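Local coordinates for core protein VP4 (Bluetongue virus, PDB 2JHP) that caps the viral messenger RNA as a multifunctional enzyme with S-adenosylmethionine-dependent methyltransferase activity, and forms part of the inner capsid, at residues Arg202-Phe207 with Val218-Tyr223; Lys250-Asn253 with Glu259-Phe262; Gln206-Ser211 with Cys230-Val235. All blocks are in the same frame, centred on the assembly; numbering follows the deposited sequence.

Interaction 1: residues Arg202-Phe207 with Val218-Tyr223; sequences RTLMQF and VLWHVY. With SAH (S-adenosyl-L-homocysteine), chain C.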
loop_
_atom_site.group_PDB
_atom_site.type_symbol
_atom_site.label_atom_id
_atom_site.label_comp_id
_atom_site.label_asym_id
_atom_site.label_seq_id
_atom_site.Cartn_x
_atom_site.Cartn_y
_atom_site.Cartn_z
ATOM N N ARG A 202 15.613 2.517 -29.526
ATOM C CA ARG A 202 16.096 1.525 -28.554
ATOM C C ARG A 202 15.562 1.866 -27.163
ATOM O O ARG A 202 15.121 0.994 -26.413
ATOM C CB ARG A 202 17.639 1.451 -28.540
ATOM C CG ARG A 202 18.212 0.288 -27.704
ATOM C CD ARG A 202 19.730 0.403 -27.501
ATOM N NE ARG A 202 20.120 1.716 -26.972
ATOM C CZ ARG A 202 20.150 2.043 -25.677
ATOM N NH1 ARG A 202 19.832 1.147 -24.745
ATOM N NH2 ARG A 202 20.502 3.277 -25.312
ATOM N N THR A 203 15.600 3.153 -26.846
ATOM C CA THR A 203 15.046 3.685 -25.609
ATOM C C THR A 203 13.558 3.335 -25.472
ATOM O O THR A 203 13.147 2.798 -24.441
ATOM C CB THR A 203 15.337 5.205 -25.507
ATOM O OG1 THR A 203 16.681 5.387 -25.034
ATOM C CG2 THR A 203 14.353 5.935 -24.574
ATOM N N LEU A 204 12.769 3.593 -26.518
ATOM C CA LEU A 204 11.339 3.269 -26.481
ATOM C C LEU A 204 11.110 1.769 -26.357
ATOM O O LEU A 204 10.186 1.333 -25.683
ATOM C CB LEU A 204 10.583 3.829 -27.696
ATOM C CG LEU A 204 9.049 3.686 -27.702
ATOM C CD1 LEU A 204 8.396 4.379 -26.509
ATOM C CD2 LEU A 204 8.454 4.224 -28.990
ATOM N N MET A 205 11.958 0.985 -27.006
ATOM C CA MET A 205 11.803 -0.470 -27.002
ATOM C C MET A 205 12.166 -1.074 -25.653
ATOM O O MET A 205 11.599 -2.088 -25.259
ATOM C CB MET A 205 12.608 -1.110 -28.135
ATOM C CG MET A 205 12.125 -0.704 -29.531
ATOM S SD MET A 205 10.430 -1.208 -29.945
ATOM C CE MET A 205 10.722 -2.889 -30.527
ATOM N N GLN A 206 13.093 -0.439 -24.938
ATOM C CA GLN A 206 13.412 -0.867 -23.582
ATOM C C GLN A 206 12.277 -0.559 -22.606
ATOM O O GLN A 206 12.058 -1.304 -21.651
ATOM C CB GLN A 206 14.742 -0.282 -23.105
ATOM C CG GLN A 206 15.961 -0.955 -23.725
ATOM C CD GLN A 206 16.078 -2.432 -23.370
ATOM O OE1 GLN A 206 16.630 -2.784 -22.331
ATOM N NE2 GLN A 206 15.570 -3.299 -24.242
ATOM N N PHE A 207 11.548 0.523 -22.865
ATOM C CA PHE A 207 10.348 0.839 -22.089
ATOM C C PHE A 207 9.273 -0.235 -22.312
ATOM O O PHE A 207 8.689 -0.742 -21.352
ATOM C CB PHE A 207 9.828 2.233 -22.430
ATOM C CG PHE A 207 8.727 2.721 -21.515
ATOM C CD1 PHE A 207 9.012 3.134 -20.213
ATOM C CD2 PHE A 207 7.405 2.791 -21.964
ATOM C CE1 PHE A 207 8.000 3.591 -19.372
ATOM C CE2 PHE A 207 6.387 3.250 -21.123
ATOM C CZ PHE A 207 6.687 3.648 -19.830
ATOM N N VAL A 218 -0.588 3.138 -24.571
ATOM C CA VAL A 218 -0.261 4.454 -25.100
ATOM C C VAL A 218 -0.120 4.431 -26.616
ATOM O O VAL A 218 0.427 3.484 -27.179
ATOM C CB VAL A 218 1.006 5.010 -24.415
ATOM C CG1 VAL A 218 1.662 6.121 -25.245
ATOM C CG2 VAL A 218 0.663 5.494 -23.014
ATOM N N LEU A 219 -0.644 5.460 -27.275
ATOM C CA LEU A 219 -0.388 5.647 -28.696
ATOM C C LEU A 219 0.823 6.570 -28.904
ATOM O O LEU A 219 0.818 7.732 -28.497
ATOM C CB LEU A 219 -1.628 6.157 -29.438
ATOM C CG LEU A 219 -1.451 6.361 -30.949
ATOM C CD1 LEU A 219 -0.990 5.072 -31.633
ATOM C CD2 LEU A 219 -2.725 6.914 -31.608
ATOM N N TRP A 220 1.852 6.023 -29.542
ATOM C CA TRP A 220 3.147 6.676 -29.667
ATOM C C TRP A 220 3.378 7.266 -31.056
ATOM O O TRP A 220 3.610 6.531 -32.008
ATOM C CB TRP A 220 4.247 5.652 -29.393
ATOM C CG TRP A 220 4.219 5.075 -28.031
ATOM C CD1 TRP A 220 3.605 3.920 -27.634
ATOM C CD2 TRP A 220 4.843 5.622 -26.870
ATOM N NE1 TRP A 220 3.809 3.716 -26.290
ATOM C CE2 TRP A 220 4.565 4.749 -25.795
ATOM C CE3 TRP A 220 5.599 6.773 -26.630
ATOM C CZ2 TRP A 220 5.022 4.988 -24.499
ATOM C CZ3 TRP A 220 6.060 7.012 -25.329
ATOM C CH2 TRP A 220 5.769 6.113 -24.284
ATOM N N HIS A 221 3.309 8.587 -31.171
ATOM C CA HIS A 221 3.713 9.263 -32.401
ATOM C C HIS A 221 5.160 9.682 -32.231
ATOM O O HIS A 221 5.470 10.544 -31.414
ATOM C CB HIS A 221 2.839 10.484 -32.666
ATOM C CG HIS A 221 1.508 10.161 -33.269
ATOM N ND1 HIS A 221 1.361 9.779 -34.585
ATOM C CD2 HIS A 221 0.260 10.187 -32.742
ATOM C CE1 HIS A 221 0.081 9.571 -34.840
ATOM N NE2 HIS A 221 -0.608 9.812 -33.739
ATOM N N VAL A 222 6.052 9.056 -32.984
ATOM C CA VAL A 222 7.488 9.279 -32.800
ATOM C C VAL A 222 8.109 9.972 -34.015
ATOM O O VAL A 222 7.920 9.531 -35.150
ATOM C CB VAL A 222 8.254 7.968 -32.431
ATOM C CG1 VAL A 222 7.703 7.367 -31.135
ATOM C CG2 VAL A 222 8.194 6.955 -33.554
ATOM N N TYR A 223 8.835 11.060 -33.767
ATOM C CA TYR A 223 9.335 11.926 -34.836
ATOM C C TYR A 223 10.858 11.995 -34.840
ATOM O O TYR A 223 11.470 12.359 -33.831
ATOM C CB TYR A 223 8.792 13.348 -34.687
ATOM C CG TYR A 223 7.293 13.495 -34.524
ATOM C CD1 TYR A 223 6.668 13.208 -33.307
ATOM C CD2 TYR A 223 6.506 13.978 -35.571
ATOM C CE1 TYR A 223 5.294 13.371 -33.146
ATOM C CE2 TYR A 223 5.127 14.148 -35.422
ATOM C CZ TYR A 223 4.532 13.843 -34.206
ATOM O OH TYR A 223 3.180 14.007 -34.051
HETATM N N SAH C . 15.603 10.249 -27.733
HETATM C CA SAH C . 16.852 9.633 -28.284
HETATM C CB SAH C . 18.083 10.516 -28.064
HETATM C CG SAH C . 18.001 11.871 -28.760
HETATM S SD SAH C . 19.176 11.977 -30.127
HETATM C C SAH C . 17.066 8.243 -27.695
HETATM O O SAH C . 16.591 7.935 -26.601
HETATM O OXT SAH C . 17.711 7.394 -28.311
HETATM C "C5'" SAH C . 18.501 13.525 -30.760
HETATM C "C4'" SAH C . 17.778 13.258 -32.068
HETATM O "O4'" SAH C . 17.011 14.371 -32.448
HETATM C "C3'" SAH C . 18.716 12.985 -33.230
HETATM O "O3'" SAH C . 18.655 11.610 -33.509
HETATM C "C2'" SAH C . 18.177 13.816 -34.384
HETATM O "O2'" SAH C . 17.927 13.019 -35.517
HETATM C "C1'" SAH C . 16.856 14.321 -33.848
HETATM N N9 SAH C . 16.414 15.643 -34.316
HETATM C C8 SAH C . 17.160 16.767 -34.554
HETATM N N7 SAH C . 16.320 17.757 -34.935
HETATM C C5 SAH C . 15.055 17.285 -34.931
HETATM C C6 SAH C . 13.825 17.862 -35.230
HETATM N N6 SAH C . 13.755 19.134 -35.609
HETATM N N1 SAH C . 12.672 17.102 -35.135
HETATM C C2 SAH C . 12.740 15.783 -34.744
HETATM N N3 SAH C . 13.967 15.220 -34.444
HETATM C C4 SAH C . 15.102 15.957 -34.539
#

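Interaction 2: residues Lys250-Asn253 with Glu259-Phe262; sequences KHMN and ERLF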
loop_
_atom_site.group_PDB
_atom_site.type_symbol
_atom_site.label_atom_id
_atom_site.label_comp_id
_atom_site.label_asym_id
_atom_site.label_seq_id
_atom_site.Cartn_x
_atom_site.Cartn_y
_atom_site.Cartn_z
ATOM N N LYS A 250 -1.234 17.844 -37.534
ATOM C CA LYS A 250 -1.752 16.999 -38.614
ATOM C C LYS A 250 -1.854 15.508 -38.250
ATOM O O LYS A 250 -2.584 14.758 -38.901
ATOM C CB LYS A 250 -0.991 17.227 -39.934
ATOM C CG LYS A 250 0.469 16.776 -39.951
ATOM C CD LYS A 250 1.094 16.932 -41.341
ATOM C CE LYS A 250 0.618 15.849 -42.313
ATOM N NZ LYS A 250 1.109 16.067 -43.708
ATOM N N HIS A 251 -1.145 15.091 -37.203
ATOM C CA HIS A 251 -1.218 13.703 -36.734
ATOM C C HIS A 251 -2.055 13.578 -35.458
ATOM O O HIS A 251 -1.804 12.713 -34.608
ATOM C CB HIS A 251 0.189 13.108 -36.548
ATOM C CG HIS A 251 1.056 13.222 -37.763
ATOM N ND1 HIS A 251 0.743 12.618 -38.962
ATOM C CD2 HIS A 251 2.221 13.884 -37.969
ATOM C CE1 HIS A 251 1.676 12.903 -39.855
ATOM N NE2 HIS A 251 2.587 13.664 -39.275
ATOM N N MET A 252 -3.063 14.440 -35.339
ATOM C CA MET A 252 -3.967 14.415 -34.194
ATOM C C MET A 252 -5.411 14.252 -34.618
ATOM O O MET A 252 -5.822 14.762 -35.664
ATOM C CB MET A 252 -3.843 15.697 -33.383
ATOM C CG MET A 252 -2.690 15.719 -32.425
ATOM S SD MET A 252 -2.767 17.200 -31.427
ATOM C CE MET A 252 -1.117 17.195 -30.767
ATOM N N ASN A 253 -6.174 13.543 -33.793
ATOM C CA ASN A 253 -7.617 13.441 -33.964
ATOM C C ASN A 253 -8.322 14.258 -32.884
ATOM O O ASN A 253 -8.326 13.886 -31.708
ATOM C CB ASN A 253 -8.053 11.973 -33.936
ATOM C CG ASN A 253 -9.560 11.803 -33.893
ATOM O OD1 ASN A 253 -10.319 12.645 -34.375
ATOM N ND2 ASN A 253 -10.002 10.699 -33.308
ATOM N N GLU A 259 -6.007 12.541 -23.325
ATOM C CA GLU A 259 -4.889 13.183 -22.656
ATOM C C GLU A 259 -3.659 12.910 -23.492
ATOM O O GLU A 259 -3.299 11.748 -23.717
ATOM C CB GLU A 259 -4.695 12.674 -21.232
ATOM C CG GLU A 259 -3.517 13.343 -20.559
ATOM C CD GLU A 259 -3.314 12.951 -19.110
ATOM O OE1 GLU A 259 -4.229 12.363 -18.489
ATOM O OE2 GLU A 259 -2.219 13.249 -18.589
ATOM N N ARG A 260 -3.050 13.988 -23.975
ATOM C CA ARG A 260 -1.831 13.913 -24.767
ATOM C C ARG A 260 -0.656 14.461 -23.968
ATOM O O ARG A 260 -0.804 15.433 -23.225
ATOM C CB ARG A 260 -1.979 14.697 -26.066
ATOM C CG ARG A 260 -3.072 14.211 -26.993
ATOM C CD ARG A 260 -3.173 15.108 -28.231
ATOM N NE ARG A 260 -4.448 14.968 -28.929
ATOM C CZ ARG A 260 -5.450 15.841 -28.844
ATOM N NH1 ARG A 260 -5.339 16.920 -28.075
ATOM N NH2 ARG A 260 -6.577 15.620 -29.514
ATOM N N LEU A 261 0.503 13.825 -24.120
ATOM C CA LEU A 261 1.764 14.314 -23.546
ATOM C C LEU A 261 2.793 14.584 -24.638
ATOM O O LEU A 261 2.968 13.775 -25.554
ATOM C CB LEU A 261 2.322 13.315 -22.530
ATOM C CG LEU A 261 3.818 13.252 -22.199
ATOM C CD1 LEU A 261 4.284 14.470 -21.425
ATOM C CD2 LEU A 261 4.030 11.989 -21.391
ATOM N N PHE A 262 3.470 15.723 -24.514
ATOM C CA PHE A 262 4.452 16.188 -25.478
ATOM C C PHE A 262 5.859 15.967 -24.919
ATOM O O PHE A 262 6.206 16.506 -23.866
ATOM C CB PHE A 262 4.192 17.674 -25.754
ATOM C CG PHE A 262 5.100 18.294 -26.791
ATOM C CD1 PHE A 262 4.762 18.253 -28.140
ATOM C CD2 PHE A 262 6.263 18.957 -26.413
ATOM C CE1 PHE A 262 5.587 18.840 -29.102
ATOM C CE2 PHE A 262 7.093 19.554 -27.368
ATOM C CZ PHE A 262 6.756 19.492 -28.714
#

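Interaction 3: residues Gln206-Ser211 with Cys230-Val235; sequences QFKKRS and CSDPNV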
loop_
_atom_site.group_PDB
_atom_site.type_symbol
_atom_site.label_atom_id
_atom_site.label_comp_id
_atom_site.label_asym_id
_atom_site.label_seq_id
_atom_site.Cartn_x
_atom_site.Cartn_y
_atom_site.Cartn_z
ATOM N N GLN A 206 13.093 -0.439 -24.938
ATOM C CA GLN A 206 13.412 -0.867 -23.582
ATOM C C GLN A 206 12.277 -0.559 -22.606
ATOM O O GLN A 206 12.058 -1.304 -21.651
ATOM C CB GLN A 206 14.742 -0.282 -23.105
ATOM C CG GLN A 206 15.961 -0.955 -23.725
ATOM C CD GLN A 206 16.078 -2.432 -23.370
ATOM O OE1 GLN A 206 16.630 -2.784 -22.331
ATOM N NE2 GLN A 206 15.570 -3.299 -24.242
ATOM N N PHE A 207 11.548 0.523 -22.865
ATOM C CA PHE A 207 10.348 0.839 -22.089
ATOM C C PHE A 207 9.273 -0.235 -22.312
ATOM O O PHE A 207 8.689 -0.742 -21.352
ATOM C CB PHE A 207 9.828 2.233 -22.430
ATOM C CG PHE A 207 8.727 2.721 -21.515
ATOM C CD1 PHE A 207 9.012 3.134 -20.213
ATOM C CD2 PHE A 207 7.405 2.791 -21.964
ATOM C CE1 PHE A 207 8.000 3.591 -19.372
ATOM C CE2 PHE A 207 6.387 3.250 -21.123
ATOM C CZ PHE A 207 6.687 3.648 -19.830
ATOM N N LYS A 208 9.041 -0.594 -23.573
ATOM C CA LYS A 208 8.150 -1.706 -23.919
ATOM C C LYS A 208 8.518 -2.982 -23.159
ATOM O O LYS A 208 7.642 -3.651 -22.621
ATOM C CB LYS A 208 8.161 -1.972 -25.429
ATOM C CG LYS A 208 7.237 -3.107 -25.857
ATOM C CD LYS A 208 7.468 -3.609 -27.308
ATOM C CE LYS A 208 8.615 -4.593 -27.420
ATOM N NZ LYS A 208 8.784 -5.036 -28.829
ATOM N N LYS A 209 9.812 -3.295 -23.112
ATOM C CA LYS A 209 10.310 -4.521 -22.475
ATOM C C LYS A 209 10.183 -4.479 -20.948
ATOM O O LYS A 209 9.718 -5.435 -20.336
ATOM C CB LYS A 209 11.757 -4.814 -22.925
ATOM C CG LYS A 209 12.408 -6.050 -22.323
ATOM C CD LYS A 209 13.068 -6.897 -23.422
ATOM C CE LYS A 209 14.580 -6.656 -23.573
ATOM N NZ LYS A 209 15.385 -7.803 -23.025
ATOM N N ARG A 210 10.566 -3.361 -20.341
ATOM C CA ARG A 210 10.475 -3.222 -18.884
ATOM C C ARG A 210 9.060 -2.891 -18.378
ATOM O O ARG A 210 8.705 -3.268 -17.267
ATOM C CB ARG A 210 11.465 -2.178 -18.379
ATOM C CG ARG A 210 12.897 -2.463 -18.727
ATOM C CD ARG A 210 13.798 -1.606 -17.872
ATOM N NE ARG A 210 15.079 -1.211 -18.475
ATOM C CZ ARG A 210 15.597 -1.659 -19.622
ATOM N NH1 ARG A 210 14.960 -2.555 -20.367
ATOM N NH2 ARG A 210 16.776 -1.193 -20.027
ATOM N N SER A 211 8.271 -2.185 -19.185
ATOM C CA SER A 211 6.923 -1.792 -18.794
ATOM C C SER A 211 5.889 -2.096 -19.887
ATOM O O SER A 211 5.329 -1.165 -20.478
ATOM C CB SER A 211 6.891 -0.300 -18.460
ATOM O OG SER A 211 8.010 0.083 -17.688
ATOM N N CYS A 230 9.096 0.539 -37.234
ATOM C CA CYS A 230 8.584 -0.054 -36.003
ATOM C C CYS A 230 7.274 -0.804 -36.250
ATOM O O CYS A 230 6.206 -0.200 -36.440
ATOM C CB CYS A 230 8.425 0.991 -34.898
ATOM S SG CYS A 230 8.126 0.270 -33.266
ATOM N N SER A 231 7.382 -2.129 -36.230
ATOM C CA SER A 231 6.263 -3.027 -36.500
ATOM C C SER A 231 5.203 -3.026 -35.395
ATOM O O SER A 231 4.158 -3.656 -35.546
ATOM C CB SER A 231 6.787 -4.446 -36.714
ATOM O OG SER A 231 7.324 -4.957 -35.504
ATOM N N ASP A 232 5.475 -2.338 -34.286
ATOM C CA ASP A 232 4.483 -2.183 -33.227
ATOM C C ASP A 232 3.332 -1.299 -33.704
ATOM O O ASP A 232 3.559 -0.177 -34.160
ATOM C CB ASP A 232 5.112 -1.651 -31.936
ATOM C CG ASP A 232 5.572 -2.768 -31.010
ATOM O OD1 ASP A 232 4.730 -3.626 -30.640
ATOM O OD2 ASP A 232 6.771 -2.800 -30.652
ATOM N N PRO A 233 2.096 -1.828 -33.635
ATOM C CA PRO A 233 0.891 -1.162 -34.135
ATOM C C PRO A 233 0.564 0.169 -33.458
ATOM O O PRO A 233 -0.007 1.046 -34.102
ATOM C CB PRO A 233 -0.215 -2.190 -33.878
ATOM C CG PRO A 233 0.330 -3.089 -32.841
ATOM C CD PRO A 233 1.792 -3.158 -33.079
ATOM N N ASN A 234 0.920 0.323 -32.185
ATOM C CA ASN A 234 0.703 1.591 -31.481
ATOM C C ASN A 234 1.894 2.566 -31.571
ATOM O O ASN A 234 1.908 3.605 -30.893
ATOM C CB ASN A 234 0.287 1.356 -30.019
ATOM C CG ASN A 234 1.376 0.668 -29.203
ATOM O OD1 ASN A 234 2.145 -0.139 -29.720
ATOM N ND2 ASN A 234 1.431 0.983 -27.921
ATOM N N VAL A 235 2.883 2.235 -32.403
ATOM C CA VAL A 235 3.973 3.172 -32.714
ATOM C C VAL A 235 3.884 3.656 -34.151
ATOM O O VAL A 235 4.161 2.919 -35.099
ATOM C CB VAL A 235 5.397 2.617 -32.419
ATOM C CG1 VAL A 235 6.431 3.694 -32.659
ATOM C CG2 VAL A 235 5.493 2.117 -30.971
#

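Interaction 1: residues Arg202-Phe207 with Val218-Tyr223
A methyl group of Leu204 sits almost squarely over the benzene half of the Trp220 indole. Leu204 CD1 lies 3.6 Å from the centroid of the six-membered ring of Trp220, and only 7° off the ring normal. This is a well-formed CH-pi contact. It belongs to a Rossmann-like methyltransferase domain, in which helix 202-210 covers one face of the central sheet. The helix segment runs nearly antiparallel to strand 219-223, at 162°, and their axes come within 12.0 Å. No hydrogen bond crosses between the two segments. Side chains alone fill the gap.

Leu204 does this with both branches. Its CG is anti to the backbone N (chi1 -174°), which directs the fork at the sheet. CD1 takes the indole, while Leu204 CD2 meets Val222 CG1 tip to tip at 3.9 Å. Trp220 is therefore covered by Leu204 on one face. The opposite face carries CG1 of Val218, two residues earlier on its own chain. The rim of the indole is used as well. Phe207 comes at about a right angle, and its CE2 reaches Trp220 CZ2 near the indole plane at 4.0 Å. The buried Trp220 NE1 is satisfied by the carbonyl oxygen of Phe215, a bond that helps to fix the rotation of the ring.

The same two segments border the bound S-adenosyl-L-homocysteine at its two ends. At the adenine end, the Tyr223 carbonyl O is 3.8 Å from ligand atom C2. At the amino-acid end, Thr203 takes no part in the packing on strand 219-223; its hydroxyl meets the ligand carboxylate. The ligand is also hydrogen-bonded to Asp224, Gly197, Asp265 and Val242. Thr203 OG1 donates a hydrogen bond of 3.0 Å to the carboxylate O of the ligand.

Interaction 2: residues Lys250-Asn253 with Glu259-Phe262
Met252 and Arg260 meet at a slant, thioether against guanidinium. The sulfur lies over one face of the flat group, displaced toward its rim. Met252 SD is 3.7 Å from Arg260 NE and 3.8 Å from Arg260 CD. The methyl carries on past it, with Met252 CE 3.9 Å from Arg260 CD. Both side chains leave the backbone in the same way, with CG anti to the carbonyl carbon. Both then run extended, which brings the thioether over the outer part of the arginine chain.

The edge of the guanidinium has a different role. Arg260 NH2 donates to the backbone O of Asn253 at 3.3 Å. The bond is long and bent, with an N-H...O angle of 137°. The oxygen lies within 3° of the guanidinium plane, but the donor stands 56° out of the carbonyl plane, off the lone-pair directions. It is a modest bond. NH1 has a further partner in the carbonyl oxygen of Ala299, and NE makes a long, weak ion pair with Glu192. With the sulfur over one face and oxygens at NH1 and NH2, the rotation of the group is probably restricted. The buried arginine thus ties a partly exposed loop to the sheet through a main-chain oxygen.

Strand 260-264 lies between strands 192-196 and 302-308 in the parallel part of the sheet. The loop containing Met252 and Asn253 leads into it from helix 246-249, after edge strand 235-238. This passage from the edge back past the first strand is the crossover typical of Rossmann-like methyltransferases.

Interaction 3: residues Gln206-Ser211 with Cys230-Val235
Lys208 of helix 202-210 and Asp232 of the loop before edge strand 235-238 form a surface salt bridge at the margin of the Rossmann-like methyltransferase domain. Lys208 NZ is 3.5 Å from Asp232 OD2. The two side chains come from opposite directions across the gap between helix and loop. Lys208 starts with CG anti to the backbone N and then bends at chi3 (82°). That kink lays the end of the chain beside the carboxylate oxygen. Lys208 CD is consequently also 3.5 Å from Asp232 OD2, as near as the ammonium nitrogen itself. Only this one carboxylate oxygen touches the lysine.

Asp232 opens a type I beta turn that ends at Val235. Val235 N donates to Asp232 O at 3.1 Å and closes the turn. Within the turn, Asn234 ND2 bonds to the carbonyl oxygen of Val218, tying the turn to the residue just before strand 219-223. The loop partner of the lysine is thus held by its own backbone and by the sheet.

Another polar group lies on the helix itself. Arg210 grips Gln206 one turn earlier, end-on, with two nitrogens on one oxygen. Arg210 NH1 is 2.6 Å and Arg210 NH2 2.8 Å from Gln206 OE1. Both donors approach from the same face of the amide, NH2 tilted 22° from its plane and NH1 well above it at 69°. Arg210 NE also forms a salt bridge with Asp176.

The contact between helix and loop buries little surface. The salt bridge is long, and no hydrogen bond joins the two segments. Its attraction is therefore probably mainly electrostatic, and partly screened by solvent at this surface.

All three contacts lie in one Rossmann-like methyltransferase domain, on the same side of the chain's centre. Interactions 1 and 3 both start from helix 202-210, share Gln206 and Phe207, and have centres about 6 Å apart. Interaction 1 packs that helix on strand 219-223; interaction 3 joins it to the loop before edge strand 235-238. Interaction 2 comes later in the chain, on the same sheet at strand 260-264. Its centre is about 14 Å from that of interaction 1 and 18 Å from that of interaction 3. His251 touches His221 and Tyr223, linking interactions 1 and 2. Of the three, interaction 1 alone holds residues of this domain's S-adenosyl-L-homocysteine pocket, so helix packing also shapes that site.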